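Local atomic coordinates of racemase (Pseudovibrio sp. JE062, PDB entry 3MKC), a protein that is a racemase-type member of the enolase superfamily, pairing an enolase-like N-terminal domain with a TIM-barrel-like C-terminal domain. Residues Asn315-Ala323 against Glu349-Pro357. Numbering follows the deposited sequence.
Sequences NWKTGITSA and ELRKYLVTP
Thr-318 and Arg-351 bring the two backbones within 4.0 Å of each other, CA to CA. Here the loop leading into helix 319-331 meets the short helix 349-353, and the chain then runs on through Leu-354 into strand 355-356, so that Val-355 faces the first turn of the longer helix. Thr-318 is the N-cap of that helix: OG1 accepts from Ile-320 N at 3.2 Å, nearly straight at 166°, and is also hydrogen-bonded to the Glu-47 carboxylate. The methyl CD2 of Leu-354 lies against this cap, 3.7 Å from Thr-318 OG1 and almost as close to Thr-318 CG2, with Leu-350 CG a little farther from that methyl. Close packing continues at Val-355, whose two methyls divide the work. Val-355 CG2 presses tightly on the bare backbone of Gly-319, 3.4 Å from Gly-319 CA; Val-355 CG1 meets Ile-320 CG1 at 3.5 Å, the two side chains crossing at about a right angle. On the other flank runs Arg-351. Its CG is anti to the backbone N (chi1 168°) and the chain then bends at chi2 (66°), which lays Arg-351 CD 3.5 Å from Lys-317 O and carries the guanidinium past the start of the helix. Gly-319 CA and Ser-322 CB cover one face of that group, and Ser-322 OG sits 3.1 Å from Arg-351 NH2. The strongest partner of the guanidinium is Glu-358, through a salt bridge from NH2. A buried cation beside a helix N-terminus would be expected to be costly, and the Glu-358 carboxylate probably offsets much of that cost. The contact thus joins two parts of the C-terminal domain through aliphatic packing of Leu-354 and Val-355 on the helix start, beside a guanidinium paired with Glu-358, while Glu-47 ties the cap to strand 43-48.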
ATOM      1  N   ASN A 315       0.041   1.402  -2.482  1.00 19.23           N
ATOM      2  CA  ASN A 315      -1.379   1.108  -2.412  1.00 20.45           C
ATOM      3  C   ASN A 315      -2.005   1.070  -3.799  1.00 21.45           C
ATOM      4  O   ASN A 315      -2.238   2.110  -4.418  1.00 21.34           O
ATOM      5  CB  ASN A 315      -2.082   2.149  -1.534  1.00 20.48           C
ATOM      6  CG  ASN A 315      -3.597   2.044  -1.600  1.00 23.20           C
ATOM      7  OD1 ASN A 315      -4.140   1.004  -1.963  1.00 23.48           O
ATOM      8  ND2 ASN A 315      -4.284   3.122  -1.232  1.00 22.22           N
ATOM      9  N   TRP A 316      -2.252  -0.144  -4.282  1.00 21.22           N
ATOM     10  CA  TRP A 316      -2.871  -0.349  -5.582  1.00 22.72           C
ATOM     11  C   TRP A 316      -3.638  -1.668  -5.601  1.00 20.89           C
ATOM     12  O   TRP A 316      -3.229  -2.632  -6.247  1.00 21.10           O
ATOM     13  CB  TRP A 316      -1.818  -0.336  -6.694  1.00 25.38           C
ATOM     14  CG  TRP A 316      -2.429  -0.291  -8.058  1.00 30.69           C
ATOM     15  CD1 TRP A 316      -2.785  -1.358  -8.839  1.00 31.33           C
ATOM     16  CD2 TRP A 316      -2.836   0.882  -8.771  1.00 31.69           C
ATOM     17  NE1 TRP A 316      -3.392  -0.919  -9.993  1.00 33.35           N
ATOM     18  CE2 TRP A 316      -3.437   0.452  -9.977  1.00 33.30           C
ATOM     19  CE3 TRP A 316      -2.753   2.256  -8.507  1.00 32.59           C
ATOM     20  CZ2 TRP A 316      -3.956   1.348 -10.920  1.00 33.61           C
ATOM     21  CZ3 TRP A 316      -3.270   3.152  -9.447  1.00 34.23           C
ATOM     22  CH2 TRP A 316      -3.864   2.690 -10.639  1.00 34.74           C
ATOM     23  N   LYS A 317      -4.742  -1.702  -4.863  1.00 20.52           N
ATOM     24  CA  LYS A 317      -5.599  -2.880  -4.793  1.00 20.00           C
ATOM     25  C   LYS A 317      -7.046  -2.412  -4.884  1.00 17.93           C
ATOM     26  O   LYS A 317      -7.404  -1.706  -5.821  1.00 16.99           O
ATOM     27  CB  LYS A 317      -5.392  -3.645  -3.485  1.00 22.04           C
ATOM     28  CG  LYS A 317      -4.466  -4.849  -3.566  1.00 25.27           C
ATOM     29  CD  LYS A 317      -4.827  -5.811  -4.693  1.00 24.45           C
ATOM     30  CE  LYS A 317      -4.110  -7.136  -4.497  1.00 24.77           C
ATOM     31  NZ  LYS A 317      -4.065  -7.990  -5.713  1.00 23.07           N
ATOM     32  N   THR A 318      -7.864  -2.787  -3.905  1.00 17.67           N
ATOM     33  CA  THR A 318      -9.271  -2.390  -3.916  1.00 17.22           C
ATOM     34  C   THR A 318      -9.604  -1.398  -2.816  1.00 18.20           C
ATOM     35  O   THR A 318      -8.711  -0.832  -2.185  1.00 17.23           O
ATOM     36  CB  THR A 318     -10.206  -3.607  -3.774  1.00 16.07           C
ATOM     37  OG1 THR A 318     -10.204  -4.068  -2.420  1.00 15.90           O
ATOM     38  CG2 THR A 318      -9.754  -4.729  -4.693  1.00 17.52           C
ATOM     39  N   GLY A 319     -10.898  -1.189  -2.591  1.00 17.60           N
ATOM     40  CA  GLY A 319     -11.328  -0.259  -1.566  1.00 17.28           C
ATOM     41  C   GLY A 319     -10.958  -0.716  -0.168  1.00 16.96           C
ATOM     42  O   GLY A 319     -10.949   0.078   0.771  1.00 17.10           O
ATOM     43  N   ILE A 320     -10.654  -2.002  -0.019  1.00 16.06           N
ATOM     44  CA  ILE A 320     -10.287  -2.532   1.287  1.00 16.08           C
ATOM     45  C   ILE A 320      -8.956  -1.940   1.754  1.00 17.16           C
ATOM     46  O   ILE A 320      -8.823  -1.496   2.895  1.00 15.84           O
ATOM     47  CB  ILE A 320     -10.176  -4.066   1.251  1.00 16.94           C
ATOM     48  CG1 ILE A 320     -11.527  -4.672   0.841  1.00 16.26           C
ATOM     49  CG2 ILE A 320      -9.763  -4.589   2.617  1.00 16.44           C
ATOM     50  CD1 ILE A 320     -11.538  -6.193   0.805  1.00 19.02           C
ATOM     51  N   THR A 321      -7.972  -1.936   0.865  1.00 17.16           N
ATOM     52  CA  THR A 321      -6.666  -1.387   1.204  1.00 18.29           C
ATOM     53  C   THR A 321      -6.719   0.142   1.268  1.00 19.68           C
ATOM     54  O   THR A 321      -6.045   0.756   2.099  1.00 20.07           O
ATOM     55  CB  THR A 321      -5.597  -1.850   0.192  1.00 18.15           C
ATOM     56  OG1 THR A 321      -5.458  -3.275   0.280  1.00 18.19           O
ATOM     57  CG2 THR A 321      -4.248  -1.195   0.481  1.00 15.68           C
ATOM     58  N   SER A 322      -7.521   0.765   0.406  1.00 20.45           N
ATOM     59  CA  SER A 322      -7.631   2.222   0.436  1.00 20.27           C
ATOM     60  C   SER A 322      -8.150   2.679   1.799  1.00 19.71           C
ATOM     61  O   SER A 322      -7.746   3.727   2.304  1.00 19.03           O
ATOM     62  CB  SER A 322      -8.568   2.725  -0.668  1.00 23.67           C
ATOM     63  OG  SER A 322      -7.929   2.700  -1.934  1.00 28.52           O
ATOM     64  N   ALA A 323      -9.042   1.891   2.397  1.00 17.27           N
ATOM     65  CA  ALA A 323      -9.585   2.233   3.702  1.00 17.92           C
ATOM     66  C   ALA A 323      -8.487   2.124   4.758  1.00 17.36           C
ATOM     67  O   ALA A 323      -8.333   3.008   5.610  1.00 18.28           O
ATOM     68  CB  ALA A 323     -10.741   1.300   4.053  1.00 18.00           C
ATOM     69  N   GLU A 349     -12.770  -1.623 -12.251  1.00 28.15           N
ATOM     70  CA  GLU A 349     -14.067  -2.027 -11.722  1.00 28.20           C
ATOM     71  C   GLU A 349     -13.952  -2.562 -10.298  1.00 26.67           C
ATOM     72  O   GLU A 349     -14.744  -2.218  -9.426  1.00 25.33           O
ATOM     73  CB  GLU A 349     -14.686  -3.111 -12.610  1.00 31.19           C
ATOM     74  CG  GLU A 349     -15.131  -2.669 -14.008  1.00 35.99           C
ATOM     75  CD  GLU A 349     -13.977  -2.339 -14.939  1.00 38.18           C
ATOM     76  OE1 GLU A 349     -12.922  -2.999 -14.847  1.00 38.46           O
ATOM     77  OE2 GLU A 349     -14.134  -1.428 -15.782  1.00 40.32           O
ATOM     78  N   LEU A 350     -12.956  -3.413 -10.071  1.00 24.86           N
ATOM     79  CA  LEU A 350     -12.746  -4.014  -8.761  1.00 24.06           C
ATOM     80  C   LEU A 350     -12.514  -2.946  -7.691  1.00 23.64           C
ATOM     81  O   LEU A 350     -13.129  -2.974  -6.623  1.00 24.52           O
ATOM     82  CB  LEU A 350     -11.551  -4.964  -8.827  1.00 24.37           C
ATOM     83  CG  LEU A 350     -11.646  -6.220  -7.972  1.00 26.67           C
ATOM     84  CD1 LEU A 350     -12.927  -6.978  -8.301  1.00 26.80           C
ATOM     85  CD2 LEU A 350     -10.430  -7.089  -8.238  1.00 25.41           C
ATOM     86  N   ARG A 351     -11.620  -2.009  -7.985  1.00 22.87           N
ATOM     87  CA  ARG A 351     -11.314  -0.928  -7.056  1.00 24.80           C
ATOM     88  C   ARG A 351     -12.554  -0.073  -6.804  1.00 25.50           C
ATOM     89  O   ARG A 351     -12.751   0.454  -5.709  1.00 26.38           O
ATOM     90  CB  ARG A 351     -10.206  -0.042  -7.628  1.00 25.58           C
ATOM     91  CG  ARG A 351     -10.025   1.273  -6.877  1.00 25.31           C
ATOM     92  CD  ARG A 351      -9.518   1.030  -5.467  1.00 25.62           C
ATOM     93  NE  ARG A 351      -9.437   2.264  -4.691  1.00 25.94           N
ATOM     94  CZ  ARG A 351     -10.475   2.861  -4.116  1.00 24.81           C
ATOM     95  NH1 ARG A 351     -11.690   2.338  -4.222  1.00 25.28           N
ATOM     96  NH2 ARG A 351     -10.299   3.984  -3.435  1.00 25.31           N
ATOM     97  N   LYS A 352     -13.387   0.060  -7.827  1.00 26.05           N
ATOM     98  CA  LYS A 352     -14.595   0.869  -7.724  1.00 26.79           C
ATOM     99  C   LYS A 352     -15.805   0.232  -7.035  1.00 26.27           C
ATOM    100  O   LYS A 352     -16.485   0.893  -6.248  1.00 26.45           O
ATOM    101  CB  LYS A 352     -15.028   1.332  -9.114  1.00 27.53           C
ATOM    102  CG  LYS A 352     -14.068   2.272  -9.816  1.00 29.05           C
ATOM    103  CD  LYS A 352     -14.684   2.722 -11.128  1.00 31.57           C
ATOM    104  CE  LYS A 352     -13.848   3.777 -11.826  1.00 31.82           C
ATOM    105  NZ  LYS A 352     -14.548   4.282 -13.035  1.00 36.41           N
ATOM    106  N   TYR A 353     -16.067  -1.044  -7.310  1.00 25.57           N
ATOM    107  CA  TYR A 353     -17.252  -1.701  -6.753  1.00 25.98           C
ATOM    108  C   TYR A 353     -17.142  -2.755  -5.645  1.00 25.71           C
ATOM    109  O   TYR A 353     -18.148  -3.051  -5.002  1.00 26.81           O
ATOM    110  CB  TYR A 353     -18.056  -2.343  -7.889  1.00 26.93           C
ATOM    111  CG  TYR A 353     -18.113  -1.550  -9.176  1.00 28.37           C
ATOM    112  CD1 TYR A 353     -18.635  -0.257  -9.206  1.00 29.39           C
ATOM    113  CD2 TYR A 353     -17.671  -2.110 -10.375  1.00 28.93           C
ATOM    114  CE1 TYR A 353     -18.720   0.460 -10.408  1.00 29.98           C
ATOM    115  CE2 TYR A 353     -17.748  -1.407 -11.577  1.00 29.92           C
ATOM    116  CZ  TYR A 353     -18.275  -0.126 -11.588  1.00 29.98           C
ATOM    117  OH  TYR A 353     -18.360   0.556 -12.780  1.00 31.61           O
ATOM    118  N   LEU A 354     -15.963  -3.324  -5.405  1.00 24.47           N
ATOM    119  CA  LEU A 354     -15.863  -4.384  -4.394  1.00 22.68           C
ATOM    120  C   LEU A 354     -16.385  -4.073  -2.996  1.00 21.45           C
ATOM    121  O   LEU A 354     -17.147  -4.860  -2.433  1.00 20.61           O
ATOM    122  CB  LEU A 354     -14.431  -4.908  -4.287  1.00 21.32           C
ATOM    123  CG  LEU A 354     -14.289  -6.128  -3.375  1.00 21.70           C
ATOM    124  CD1 LEU A 354     -15.175  -7.266  -3.875  1.00 20.13           C
ATOM    125  CD2 LEU A 354     -12.829  -6.558  -3.347  1.00 21.17           C
ATOM    126  N   VAL A 355     -15.968  -2.950  -2.417  1.00 22.44           N
ATOM    127  CA  VAL A 355     -16.445  -2.595  -1.085  1.00 23.19           C
ATOM    128  C   VAL A 355     -17.082  -1.218  -1.058  1.00 23.63           C
ATOM    129  O   VAL A 355     -16.879  -0.405  -1.964  1.00 24.09           O
ATOM    130  CB  VAL A 355     -15.326  -2.628  -0.021  1.00 24.74           C
ATOM    131  CG1 VAL A 355     -14.908  -4.064   0.251  1.00 24.38           C
ATOM    132  CG2 VAL A 355     -14.147  -1.791  -0.476  1.00 25.63           C
ATOM    133  N   THR A 356     -17.848  -0.970  -0.002  1.00 22.72           N
ATOM    134  CA  THR A 356     -18.555   0.293   0.173  1.00 23.09           C
ATOM    135  C   THR A 356     -18.552   0.657   1.652  1.00 21.48           C
ATOM    136  O   THR A 356     -18.517  -0.218   2.513  1.00 21.61           O
ATOM    137  CB  THR A 356     -20.020   0.160  -0.306  1.00 23.58           C
ATOM    138  OG1 THR A 356     -20.669   1.439  -0.252  1.00 27.24           O
ATOM    139  CG2 THR A 356     -20.771  -0.813   0.579  1.00 20.52           C
ATOM    140  N   PRO A 357     -18.585   1.958   1.972  1.00 22.39           N
ATOM    141  CA  PRO A 357     -18.620   3.095   1.048  1.00 22.03           C
ATOM    142  C   PRO A 357     -17.220   3.564   0.670  1.00 23.35           C
ATOM    143  O   PRO A 357     -16.227   3.017   1.142  1.00 24.63           O
ATOM    144  CB  PRO A 357     -19.368   4.146   1.849  1.00 22.43           C
ATOM    145  CG  PRO A 357     -18.834   3.919   3.226  1.00 23.88           C
ATOM    146  CD  PRO A 357     -18.826   2.404   3.356  1.00 22.40           C
TER